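Local structure of alpha-L-rhamnosidase (Klebsiella oxytoca, 4XHC) at residues Ile359-Ala370 with Val421-Ser432; Ala462-His470 with Trp505-Phe515. The protein catalyses the hydrolysis of terminal alpha-L-rhamnose from glycosides as a GH78 family enzyme, and binds rhamnose in a pocket that is probably its active site. One frame throughout, in Å; residues are numbered along the deposited sequence.

Interaction 1 (Ile359-Ala370 with Val421-Ser432). With RAM (alpha-L-rhamnopyranose), chain C.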
loop_
_atom_site.group_PDB
_atom_site.type_symbol
_atom_site.label_atom_id
_atom_site.label_comp_id
_atom_site.label_asym_id
_atom_site.label_seq_id
_atom_site.Cartn_x
_atom_site.Cartn_y
_atom_site.Cartn_z
ATOM N N ILE A 359 -2.221 36.533 -9.059
ATOM C CA ILE A 359 -1.659 37.585 -8.187
ATOM C C ILE A 359 -1.145 37.118 -6.820
ATOM O O ILE A 359 0.021 37.346 -6.510
ATOM C CB ILE A 359 -2.636 38.750 -7.964
ATOM C CG1 ILE A 359 -3.222 39.240 -9.301
ATOM C CG2 ILE A 359 -1.949 39.884 -7.219
ATOM C CD1 ILE A 359 -2.213 39.755 -10.305
ATOM N N ASP A 360 -1.998 36.509 -6.001
ATOM C CA ASP A 360 -1.592 35.994 -4.669
ATOM C C ASP A 360 -2.653 35.022 -4.161
ATOM O O ASP A 360 -3.753 34.962 -4.698
ATOM C CB ASP A 360 -1.425 37.158 -3.677
ATOM C CG ASP A 360 -0.767 36.746 -2.341
ATOM O OD1 ASP A 360 -0.188 35.642 -2.237
ATOM O OD2 ASP A 360 -0.808 37.556 -1.381
ATOM N N TRP A 361 -2.311 34.230 -3.154
ATOM C CA TRP A 361 -3.297 33.374 -2.469
ATOM C C TRP A 361 -4.010 34.163 -1.371
ATOM O O TRP A 361 -3.688 34.053 -0.182
ATOM C CB TRP A 361 -2.639 32.116 -1.896
ATOM C CG TRP A 361 -2.497 31.040 -2.906
ATOM C CD1 TRP A 361 -1.342 30.480 -3.352
ATOM C CD2 TRP A 361 -3.557 30.403 -3.621
ATOM N NE1 TRP A 361 -1.615 29.518 -4.302
ATOM C CE2 TRP A 361 -2.969 29.453 -4.486
ATOM C CE3 TRP A 361 -4.948 30.541 -3.613
ATOM C CZ2 TRP A 361 -3.733 28.645 -5.337
ATOM C CZ3 TRP A 361 -5.701 29.751 -4.458
ATOM C CH2 TRP A 361 -5.096 28.812 -5.309
ATOM N N GLN A 362 -4.971 34.973 -1.795
ATOM C CA GLN A 362 -5.679 35.893 -0.909
ATOM C C GLN A 362 -7.128 36.004 -1.387
ATOM O O GLN A 362 -7.454 36.808 -2.241
ATOM C CB GLN A 362 -4.969 37.252 -0.935
ATOM C CG GLN A 362 -5.665 38.376 -0.184
ATOM C CD GLN A 362 -5.818 38.102 1.283
ATOM O OE1 GLN A 362 -6.743 37.422 1.701
ATOM N NE2 GLN A 362 -4.890 38.623 2.077
ATOM N N ALA A 363 -7.987 35.167 -0.836
ATOM C CA ALA A 363 -9.366 35.063 -1.301
ATOM C C ALA A 363 -10.138 36.388 -1.296
ATOM O O ALA A 363 -11.065 36.554 -2.064
ATOM C CB ALA A 363 -10.104 34.033 -0.453
ATOM N N SER A 364 -9.770 37.326 -0.431
ATOM C CA SER A 364 -10.489 38.590 -0.335
ATOM C C SER A 364 -9.901 39.697 -1.240
ATOM O O SER A 364 -10.275 40.863 -1.126
ATOM C CB SER A 364 -10.490 39.058 1.123
ATOM O OG SER A 364 -9.177 39.457 1.520
ATOM N N LEU A 365 -8.966 39.354 -2.115
ATOM C CA LEU A 365 -8.252 40.375 -2.896
ATOM C C LEU A 365 -9.020 40.689 -4.164
ATOM O O LEU A 365 -9.249 39.803 -4.965
ATOM C CB LEU A 365 -6.830 39.899 -3.273
ATOM C CG LEU A 365 -6.001 40.773 -4.232
ATOM C CD1 LEU A 365 -5.781 42.174 -3.671
ATOM C CD2 LEU A 365 -4.659 40.134 -4.526
ATOM N N ASN A 366 -9.407 41.947 -4.339
ATOM C CA ASN A 366 -9.871 42.403 -5.636
ATOM C C ASN A 366 -8.692 42.613 -6.562
ATOM O O ASN A 366 -7.769 43.366 -6.245
ATOM C CB ASN A 366 -10.659 43.702 -5.554
ATOM C CG ASN A 366 -11.181 44.126 -6.915
ATOM O OD1 ASN A 366 -10.460 44.732 -7.716
ATOM N ND2 ASN A 366 -12.421 43.753 -7.208
ATOM N N LYS A 367 -8.749 41.993 -7.731
ATOM C CA LYS A 367 -7.555 41.844 -8.562
ATOM C C LYS A 367 -7.407 42.817 -9.730
ATOM O O LYS A 367 -6.411 42.777 -10.434
ATOM C CB LYS A 367 -7.488 40.397 -9.043
ATOM C CG LYS A 367 -7.012 39.488 -7.928
ATOM C CD LYS A 367 -7.499 38.075 -8.088
ATOM C CE LYS A 367 -6.955 37.219 -6.973
ATOM N NZ LYS A 367 -6.918 35.807 -7.419
ATOM N N GLN A 368 -8.362 43.716 -9.908
ATOM C CA GLN A 368 -8.373 44.588 -11.086
ATOM C C GLN A 368 -7.126 45.449 -11.248
ATOM O O GLN A 368 -6.526 45.469 -12.304
ATOM C CB GLN A 368 -9.596 45.487 -11.049
ATOM C CG GLN A 368 -9.565 46.592 -12.073
ATOM C CD GLN A 368 -10.849 47.393 -12.084
ATOM O OE1 GLN A 368 -11.219 48.035 -11.091
ATOM N NE2 GLN A 368 -11.524 47.385 -13.220
ATOM N N ALA A 369 -6.748 46.174 -10.205
ATOM C CA ALA A 369 -5.605 47.099 -10.285
ATOM C C ALA A 369 -4.283 46.362 -10.501
ATOM O O ALA A 369 -3.459 46.788 -11.296
ATOM C CB ALA A 369 -5.527 47.964 -9.035
ATOM N N ALA A 370 -4.080 45.265 -9.776
ATOM C CA ALA A 370 -2.878 44.454 -9.937
ATOM C C ALA A 370 -2.783 43.904 -11.351
ATOM O O ALA A 370 -1.714 43.914 -11.938
ATOM C CB ALA A 370 -2.855 43.317 -8.924
ATOM N N VAL A 421 -6.801 52.351 -5.890
ATOM C CA VAL A 421 -7.941 51.531 -5.507
ATOM C C VAL A 421 -8.260 50.494 -6.597
ATOM O O VAL A 421 -7.847 50.631 -7.744
ATOM C CB VAL A 421 -9.187 52.387 -5.202
ATOM C CG1 VAL A 421 -8.873 53.398 -4.112
ATOM C CG2 VAL A 421 -9.710 53.092 -6.447
ATOM N N SER A 422 -9.004 49.456 -6.226
ATOM C CA SER A 422 -9.293 48.336 -7.126
ATOM C C SER A 422 -10.753 47.869 -6.991
ATOM O O SER A 422 -11.258 47.678 -5.882
ATOM C CB SER A 422 -8.325 47.186 -6.826
ATOM O OG SER A 422 -8.393 46.166 -7.813
ATOM N N GLY A 423 -11.420 47.702 -8.129
ATOM C CA GLY A 423 -12.802 47.225 -8.172
ATOM C C GLY A 423 -13.851 48.266 -7.848
ATOM O O GLY A 423 -13.538 49.365 -7.399
ATOM N N ALA A 424 -15.109 47.890 -8.044
ATOM C CA ALA A 424 -16.254 48.760 -7.767
ATOM C C ALA A 424 -16.352 49.241 -6.318
ATOM O O ALA A 424 -16.862 50.321 -6.080
ATOM C CB ALA A 424 -17.548 48.072 -8.172
ATOM N N ARG A 425 -15.864 48.468 -5.356
ATOM C CA ARG A 425 -15.872 48.916 -3.956
ATOM C C ARG A 425 -14.552 49.605 -3.514
ATOM O O ARG A 425 -14.334 49.848 -2.328
ATOM C CB ARG A 425 -16.249 47.755 -3.035
ATOM C CG ARG A 425 -17.740 47.660 -2.785
ATOM C CD ARG A 425 -18.174 46.259 -2.360
ATOM N NE ARG A 425 -17.270 45.652 -1.355
ATOM C CZ ARG A 425 -17.235 45.985 -0.059
ATOM N NH1 ARG A 425 -18.029 46.947 0.416
ATOM N NH2 ARG A 425 -16.395 45.361 0.764
ATOM N N ARG A 426 -13.684 49.922 -4.471
ATOM C CA ARG A 426 -12.505 50.771 -4.233
ATOM C C ARG A 426 -11.626 50.266 -3.095
ATOM O O ARG A 426 -11.251 51.016 -2.186
ATOM C CB ARG A 426 -12.918 52.237 -3.997
ATOM C CG ARG A 426 -13.610 52.893 -5.188
ATOM C CD ARG A 426 -14.120 54.288 -4.856
ATOM N NE ARG A 426 -13.012 55.210 -4.604
ATOM C CZ ARG A 426 -12.272 55.798 -5.545
ATOM N NH1 ARG A 426 -12.511 55.580 -6.838
ATOM N NH2 ARG A 426 -11.277 56.606 -5.186
ATOM N N GLN A 427 -11.292 48.987 -3.181
ATOM C CA GLN A 427 -10.449 48.314 -2.190
ATOM C C GLN A 427 -9.001 48.763 -2.288
ATOM O O GLN A 427 -8.497 48.963 -3.384
ATOM C CB GLN A 427 -10.501 46.801 -2.410
ATOM C CG GLN A 427 -9.890 45.977 -1.290
ATOM C CD GLN A 427 -9.638 44.534 -1.687
ATOM O OE1 GLN A 427 -8.804 44.254 -2.538
ATOM N NE2 GLN A 427 -10.352 43.617 -1.068
ATOM N N VAL A 428 -8.345 48.875 -1.131
ATOM C CA VAL A 428 -6.928 49.208 -1.028
ATOM C C VAL A 428 -6.121 47.988 -0.558
ATOM O O VAL A 428 -6.261 47.529 0.593
ATOM C CB VAL A 428 -6.713 50.366 -0.035
ATOM C CG1 VAL A 428 -5.247 50.775 0.009
ATOM C CG2 VAL A 428 -7.576 51.557 -0.414
ATOM N N SER A 429 -5.270 47.477 -1.443
ATOM C CA SER A 429 -4.466 46.286 -1.160
ATOM C C SER A 429 -2.983 46.577 -1.326
ATOM O O SER A 429 -2.610 47.591 -1.913
ATOM C CB SER A 429 -4.861 45.145 -2.103
ATOM O OG SER A 429 -4.548 45.433 -3.466
ATOM N N TRP A 430 -2.136 45.700 -0.796
ATOM C CA TRP A 430 -0.699 45.797 -1.065
ATOM C C TRP A 430 -0.413 45.474 -2.527
ATOM O O TRP A 430 0.438 46.106 -3.154
ATOM C CB TRP A 430 0.098 44.828 -0.194
ATOM C CG TRP A 430 0.351 45.297 1.180
ATOM C CD1 TRP A 430 -0.549 45.365 2.195
ATOM C CD2 TRP A 430 1.597 45.735 1.717
ATOM N NE1 TRP A 430 0.055 45.830 3.330
ATOM C CE2 TRP A 430 1.375 46.061 3.064
ATOM C CE3 TRP A 430 2.878 45.889 1.191
ATOM C CZ2 TRP A 430 2.381 46.528 3.894
ATOM C CZ3 TRP A 430 3.886 46.353 2.023
ATOM C CH2 TRP A 430 3.628 46.665 3.365
ATOM N N ALA A 431 -1.112 44.480 -3.060
ATOM C CA ALA A 431 -0.833 43.994 -4.398
ATOM C C ALA A 431 -0.994 45.093 -5.466
ATOM O O ALA A 431 -0.136 45.267 -6.330
ATOM C CB ALA A 431 -1.725 42.806 -4.709
ATOM N N SER A 432 -2.085 45.836 -5.390
ATOM C CA SER A 432 -2.328 46.924 -6.324
ATOM C C SER A 432 -1.150 47.886 -6.395
ATOM O O SER A 432 -0.732 48.274 -7.481
ATOM C CB SER A 432 -3.584 47.702 -5.923
ATOM O OG SER A 432 -4.723 46.861 -5.882
HETATM C C1 RAM C . -0.963 26.794 -6.629
HETATM C C2 RAM C . 0.530 26.725 -6.374
HETATM C C3 RAM C . 1.304 27.226 -7.579
HETATM C C4 RAM C . 0.622 28.467 -8.131
HETATM C C5 RAM C . -0.727 28.066 -8.704
HETATM C C6 RAM C . -1.769 29.151 -8.593
HETATM O O1 RAM C . -1.535 25.651 -6.130
HETATM O O2 RAM C . 0.790 27.579 -5.272
HETATM O O3 RAM C . 2.653 27.534 -7.223
HETATM O O4 RAM C . 1.404 29.045 -9.160
HETATM O O5 RAM C . -1.233 26.898 -8.023
HETATM O O HOH W 1 -7.217 45.263 -4.391
HETATM O O HOH W 2 -5.490 44.680 -7.106
#
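Ile-359 meets the second segment through its CG2 methyl, which lies 3.9 Å from Ala-431 CB at the start of helix 430-438. Two residues on, Trp-361 turns to the sugar instead: NE1 donates to rhamnose O2 at 3.2 Å, with the hydroxyl near the ring plane at the indole edge. After the type I turn from Gln-362 to Leu-365, the amide of Gln-427 binds the backbone on both sides of Leu-365. Its NE2 donates to Ser-364 O (2.8 Å) almost in line with that carbonyl (C=O...N 163°), and its OE1 accepts from Asn-366 N at 3.0 Å, so the two bonds fix the rotation of the amide. Leu-365 straddles the helix start, CD1 against Ser-429 CB and CD2 against Ala-431 CB. The two helices that begin here, 368-389 and 430-438, belong to the six-hairpin glycosidase domain, the (alpha/alpha)6 barrel characteristic of GH78 enzymes. Asn-366 extends its amide opposite its own backbone N (chi1 -178°), and OD1 takes two donors: Ser-422 OG in the carbonyl plane, on a lone pair, and Gln-368 N from above that plane, a capping bond. ND2 is held by Asp-351. Gln-368 is extended, and its OE1 accepts from Gly-423 N at 3.0 Å while NE2 reaches Val-349 O. Ala-369 N donates to Ser-422 OG over 2.9 Å in a nearly straight bond (170°), making that hydroxyl both donor and acceptor. Ala-370 N donates to water 2 (3.1 Å), which donates to Asn-366 O and is hydrogen-bonded to Ser-432 OG (2.6 Å), so joining the segments.

Interaction 2 (Ala462-His470 with Trp505-Phe515). With RAM (alpha-L-rhamnopyranose), chain C.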
loop_
_atom_site.group_PDB
_atom_site.type_symbol
_atom_site.label_atom_id
_atom_site.label_comp_id
_atom_site.label_asym_id
_atom_site.label_seq_id
_atom_site.Cartn_x
_atom_site.Cartn_y
_atom_site.Cartn_z
ATOM N N ALA A 462 -3.473 42.098 3.071
ATOM C CA ALA A 462 -2.051 41.822 3.203
ATOM C C ALA A 462 -1.559 40.788 2.204
ATOM O O ALA A 462 -2.359 40.147 1.516
ATOM C CB ALA A 462 -1.752 41.353 4.616
ATOM N N MET A 463 -0.233 40.654 2.146
ATOM C CA MET A 463 0.433 39.662 1.313
ATOM C C MET A 463 0.513 38.313 2.039
ATOM O O MET A 463 0.845 38.269 3.224
ATOM C CB MET A 463 1.854 40.122 1.003
ATOM C CG MET A 463 1.958 41.500 0.357
ATOM S SD MET A 463 3.667 41.984 0.032
ATOM C CE MET A 463 4.131 42.583 1.656
ATOM N N ASN A 464 0.223 37.224 1.331
ATOM C CA ASN A 464 0.218 35.895 1.937
ATOM C C ASN A 464 1.325 34.960 1.466
ATOM O O ASN A 464 1.463 33.874 2.014
ATOM C CB ASN A 464 -1.119 35.205 1.676
ATOM C CG ASN A 464 -2.213 35.651 2.627
ATOM O OD1 ASN A 464 -1.967 36.321 3.633
ATOM N ND2 ASN A 464 -3.445 35.282 2.301
ATOM N N THR A 465 2.111 35.347 0.467
ATOM C CA THR A 465 3.116 34.434 -0.081
ATOM C C THR A 465 4.463 35.110 -0.326
ATOM O O THR A 465 4.525 36.306 -0.591
ATOM C CB THR A 465 2.639 33.813 -1.409
ATOM O OG1 THR A 465 2.374 34.850 -2.362
ATOM C CG2 THR A 465 1.381 33.003 -1.191
ATOM N N PRO A 466 5.556 34.345 -0.234
ATOM C CA PRO A 466 6.816 34.918 -0.659
ATOM C C PRO A 466 6.829 35.261 -2.157
ATOM O O PRO A 466 7.668 36.039 -2.595
ATOM C CB PRO A 466 7.828 33.817 -0.338
ATOM C CG PRO A 466 7.179 32.983 0.698
ATOM C CD PRO A 466 5.732 33.008 0.347
ATOM N N TYR A 467 5.915 34.681 -2.930
ATOM C CA TYR A 467 5.736 35.054 -4.344
ATOM C C TYR A 467 5.422 36.549 -4.492
ATOM O O TYR A 467 6.075 37.253 -5.258
ATOM C CB TYR A 467 4.610 34.213 -4.966
ATOM C CG TYR A 467 4.254 34.556 -6.390
ATOM C CD1 TYR A 467 5.086 34.200 -7.433
ATOM C CD2 TYR A 467 3.068 35.205 -6.693
ATOM C CE1 TYR A 467 4.772 34.497 -8.749
ATOM C CE2 TYR A 467 2.738 35.508 -8.002
ATOM C CZ TYR A 467 3.599 35.153 -9.035
ATOM O OH TYR A 467 3.287 35.440 -10.354
ATOM N N LEU A 468 4.420 37.025 -3.760
ATOM C CA LEU A 468 4.050 38.432 -3.829
ATOM C C LEU A 468 5.098 39.300 -3.157
ATOM O O LEU A 468 5.343 40.423 -3.579
ATOM C CB LEU A 468 2.681 38.686 -3.208
ATOM C CG LEU A 468 2.159 40.117 -3.336
ATOM C CD1 LEU A 468 2.231 40.587 -4.775
ATOM C CD2 LEU A 468 0.730 40.201 -2.834
ATOM N N ARG A 469 5.727 38.781 -2.118
ATOM C CA ARG A 469 6.766 39.535 -1.427
ATOM C C ARG A 469 7.958 39.786 -2.325
ATOM O O ARG A 469 8.593 40.825 -2.225
ATOM C CB ARG A 469 7.224 38.784 -0.190
ATOM C CG ARG A 469 6.157 38.708 0.882
ATOM C CD ARG A 469 6.493 39.616 2.039
ATOM N NE ARG A 469 5.500 39.514 3.100
ATOM C CZ ARG A 469 5.600 40.148 4.263
ATOM N NH1 ARG A 469 6.652 40.916 4.499
ATOM N NH2 ARG A 469 4.667 40.005 5.194
ATOM N N HIS A 470 8.269 38.830 -3.192
ATOM C CA HIS A 470 9.329 39.022 -4.173
ATOM C C HIS A 470 9.143 40.328 -4.922
ATOM O O HIS A 470 10.100 41.065 -5.155
ATOM C CB HIS A 470 9.346 37.879 -5.182
ATOM C CG HIS A 470 10.071 38.210 -6.446
ATOM N ND1 HIS A 470 11.435 38.065 -6.575
ATOM C CD2 HIS A 470 9.627 38.691 -7.629
ATOM C CE1 HIS A 470 11.798 38.437 -7.788
ATOM N NE2 HIS A 470 10.720 38.821 -8.446
ATOM N N TRP A 505 9.072 28.275 2.028
ATOM C CA TRP A 505 7.712 27.748 1.998
ATOM C C TRP A 505 6.868 28.365 0.892
ATOM O O TRP A 505 7.085 29.507 0.503
ATOM C CB TRP A 505 7.028 27.989 3.349
ATOM C CG TRP A 505 7.812 27.497 4.547
ATOM C CD1 TRP A 505 8.811 26.567 4.558
ATOM C CD2 TRP A 505 7.637 27.908 5.907
ATOM N NE1 TRP A 505 9.272 26.382 5.840
ATOM C CE2 TRP A 505 8.569 27.196 6.685
ATOM C CE3 TRP A 505 6.785 28.817 6.538
ATOM C CZ2 TRP A 505 8.674 27.366 8.063
ATOM C CZ3 TRP A 505 6.889 28.984 7.905
ATOM C CH2 TRP A 505 7.826 28.264 8.654
ATOM N N GLU A 506 5.893 27.602 0.409
ATOM C CA GLU A 506 4.905 28.108 -0.534
ATOM C C GLU A 506 4.090 29.283 0.056
ATOM O O GLU A 506 3.912 30.317 -0.599
ATOM C CB GLU A 506 3.961 26.982 -0.921
ATOM C CG GLU A 506 2.882 27.359 -1.930
ATOM C CD GLU A 506 1.803 26.301 -2.054
ATOM O OE1 GLU A 506 1.687 25.483 -1.112
ATOM O OE2 GLU A 506 1.083 26.257 -3.085
ATOM N N ILE A 507 3.612 29.104 1.284
ATOM C CA ILE A 507 2.737 30.062 1.958
ATOM C C ILE A 507 3.416 30.608 3.215
ATOM O O ILE A 507 3.954 29.835 3.998
ATOM C CB ILE A 507 1.428 29.359 2.417
ATOM C CG1 ILE A 507 0.743 28.625 1.254
ATOM C CG2 ILE A 507 0.479 30.339 3.087
ATOM C CD1 ILE A 507 0.371 29.498 0.077
ATOM N N PHE A 508 3.388 31.924 3.421
ATOM C CA PHE A 508 3.874 32.512 4.686
ATOM C C PHE A 508 3.358 33.937 4.979
ATOM O O PHE A 508 3.777 34.922 4.354
ATOM C CB PHE A 508 5.415 32.466 4.760
ATOM C CG PHE A 508 5.980 32.929 6.085
ATOM C CD1 PHE A 508 5.439 32.487 7.292
ATOM C CD2 PHE A 508 7.061 33.799 6.125
ATOM C CE1 PHE A 508 5.953 32.919 8.503
ATOM C CE2 PHE A 508 7.577 34.234 7.337
ATOM C CZ PHE A 508 7.024 33.793 8.526
ATOM N N ASP A 509 2.426 34.022 5.921
ATOM C CA ASP A 509 1.957 35.289 6.484
ATOM C C ASP A 509 2.450 35.320 7.936
ATOM O O ASP A 509 1.937 34.575 8.767
ATOM C CB ASP A 509 0.422 35.352 6.427
ATOM C CG ASP A 509 -0.159 36.572 7.137
ATOM O OD1 ASP A 509 0.602 37.487 7.532
ATOM O OD2 ASP A 509 -1.401 36.605 7.293
ATOM N N PRO A 510 3.455 36.166 8.243
ATOM C CA PRO A 510 4.053 36.226 9.588
ATOM C C PRO A 510 3.051 36.370 10.715
ATOM O O PRO A 510 3.249 35.797 11.773
ATOM C CB PRO A 510 4.935 37.467 9.520
ATOM C CG PRO A 510 5.327 37.563 8.086
ATOM C CD PRO A 510 4.194 37.000 7.279
ATOM N N ALA A 511 1.981 37.123 10.476
ATOM C CA ALA A 511 0.934 37.331 11.481
ATOM C C ALA A 511 0.042 36.101 11.712
ATOM O O ALA A 511 -0.583 36.009 12.764
ATOM C CB ALA A 511 0.078 38.533 11.111
ATOM N N HIS A 512 -0.038 35.187 10.735
ATOM C CA HIS A 512 -0.802 33.921 10.864
ATOM C C HIS A 512 0.017 32.769 10.303
ATOM O O HIS A 512 -0.133 32.404 9.132
ATOM C CB HIS A 512 -2.140 33.988 10.119
ATOM C CG HIS A 512 -3.046 35.067 10.614
ATOM N ND1 HIS A 512 -3.155 36.289 9.983
ATOM C CD2 HIS A 512 -3.860 35.124 11.691
ATOM C CE1 HIS A 512 -4.010 37.049 10.646
ATOM N NE2 HIS A 512 -4.450 36.365 11.687
ATOM N N PRO A 513 0.899 32.184 11.127
ATOM C CA PRO A 513 1.812 31.209 10.518
ATOM C C PRO A 513 1.110 29.891 10.174
ATOM O O PRO A 513 1.615 29.145 9.349
ATOM C CB PRO A 513 2.906 31.030 11.582
ATOM C CG PRO A 513 2.631 32.066 12.640
ATOM C CD PRO A 513 1.163 32.357 12.566
ATOM N N ASP A 514 -0.067 29.651 10.766
ATOM C CA ASP A 514 -0.912 28.474 10.466
ATOM C C ASP A 514 -1.684 28.523 9.144
ATOM O O ASP A 514 -2.313 27.538 8.762
ATOM C CB ASP A 514 -1.942 28.265 11.588
ATOM C CG ASP A 514 -1.415 27.398 12.712
ATOM O OD1 ASP A 514 -0.243 26.962 12.644
ATOM O OD2 ASP A 514 -2.185 27.145 13.670
ATOM N N PHE A 515 -1.635 29.659 8.457
ATOM C CA PHE A 515 -2.521 29.927 7.335
ATOM C C PHE A 515 -2.354 28.933 6.189
ATOM O O PHE A 515 -1.232 28.576 5.830
ATOM C CB PHE A 515 -2.319 31.367 6.820
ATOM C CG PHE A 515 -3.051 31.653 5.546
ATOM C CD1 PHE A 515 -4.453 31.697 5.535
ATOM C CD2 PHE A 515 -2.358 31.826 4.349
ATOM C CE1 PHE A 515 -5.152 31.922 4.359
ATOM C CE2 PHE A 515 -3.052 32.058 3.168
ATOM C CZ PHE A 515 -4.451 32.104 3.175
HETATM C C1 RAM C . -0.963 26.794 -6.629
HETATM C C2 RAM C . 0.530 26.725 -6.374
HETATM C C3 RAM C . 1.304 27.226 -7.579
HETATM C C4 RAM C . 0.622 28.467 -8.131
HETATM C C5 RAM C . -0.727 28.066 -8.704
HETATM C C6 RAM C . -1.769 29.151 -8.593
HETATM O O1 RAM C . -1.535 25.651 -6.130
HETATM O O2 RAM C . 0.790 27.579 -5.272
HETATM O O3 RAM C . 2.653 27.534 -7.223
HETATM O O4 RAM C . 1.404 29.045 -9.160
HETATM O O5 RAM C . -1.233 26.898 -8.023
#
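Phe-515 and the amide of Asn-464 meet as flat groups: ND2 comes within 3.4 Å of CE2 of the ring, and the amide and ring planes are inclined by 43°. ND2 also donates to Trp-361 O, which anchors the amide while it lies against the ring. On the other branch, Asn-464 OD1 lies 3.7 Å from Asp-509 OD2, two acceptors in a non-bonded approach, the side chains crossing at a slant. The carboxylate is occupied elsewhere, since OD2 takes His-512 ND1 at the edge of the imidazole, within its plane, and OD1 takes Ala-511 N in an Asx turn. Arg-469 carries Met-463 CE over one face of its guanidinium, 3.6 Å above the plane, and its NH2 touches Pro-510 CD at 3.7 Å. Pro-510 N in turn sits over one face of the Phe-508 ring, offset toward its rim.

The backbones are tied by Phe-508 N donating to Asn-464 O at 3.1 Å (N-H...O 149°). Thr-465 is the N-cap of helix 466-478: with chi1 at 59°, OG1, whose other partner is Asp-360, can accept from Leu-468 N, and CG2 is turned to Ile-507 CD1 (3.9 Å). Pro-466, in the first turn, rests its CD on Glu-506 O at 3.4 Å. Glu-506 starts away from the helix and continues extended (CG anti to N); its OE2 accepts from rhamnose O2 at 2.6 Å, while OE1 forms a salt bridge with Arg-241. The start of helix 466-478 thus packs against the loop carrying Glu-506 into the rhamnose pocket of this GH78 (alpha/alpha)6 barrel.

Interaction 1 closes along the chain before interaction 2 opens, and their centres lie about 16 Å apart within the same six-hairpin glycosidase domain. Interaction 1 is more peripheral, its centre about 22 Å from the centre of the chain against about 12 Å for that of interaction 2. They nevertheless touch: Asp-360 OD1 is 2.7 Å from Thr-465 OG1, a probable hydrogen bond that joins the loop before helix 368-389 to the start of helix 466-478, and Trp-430 CE3 packs on Met-463 CE at 3.6 Å, bringing in helix 430-438. Each contact sends one residue, Trp-361 or Glu-506, to rhamnose O2, so both sides of this junction converge on a single sugar hydroxyl.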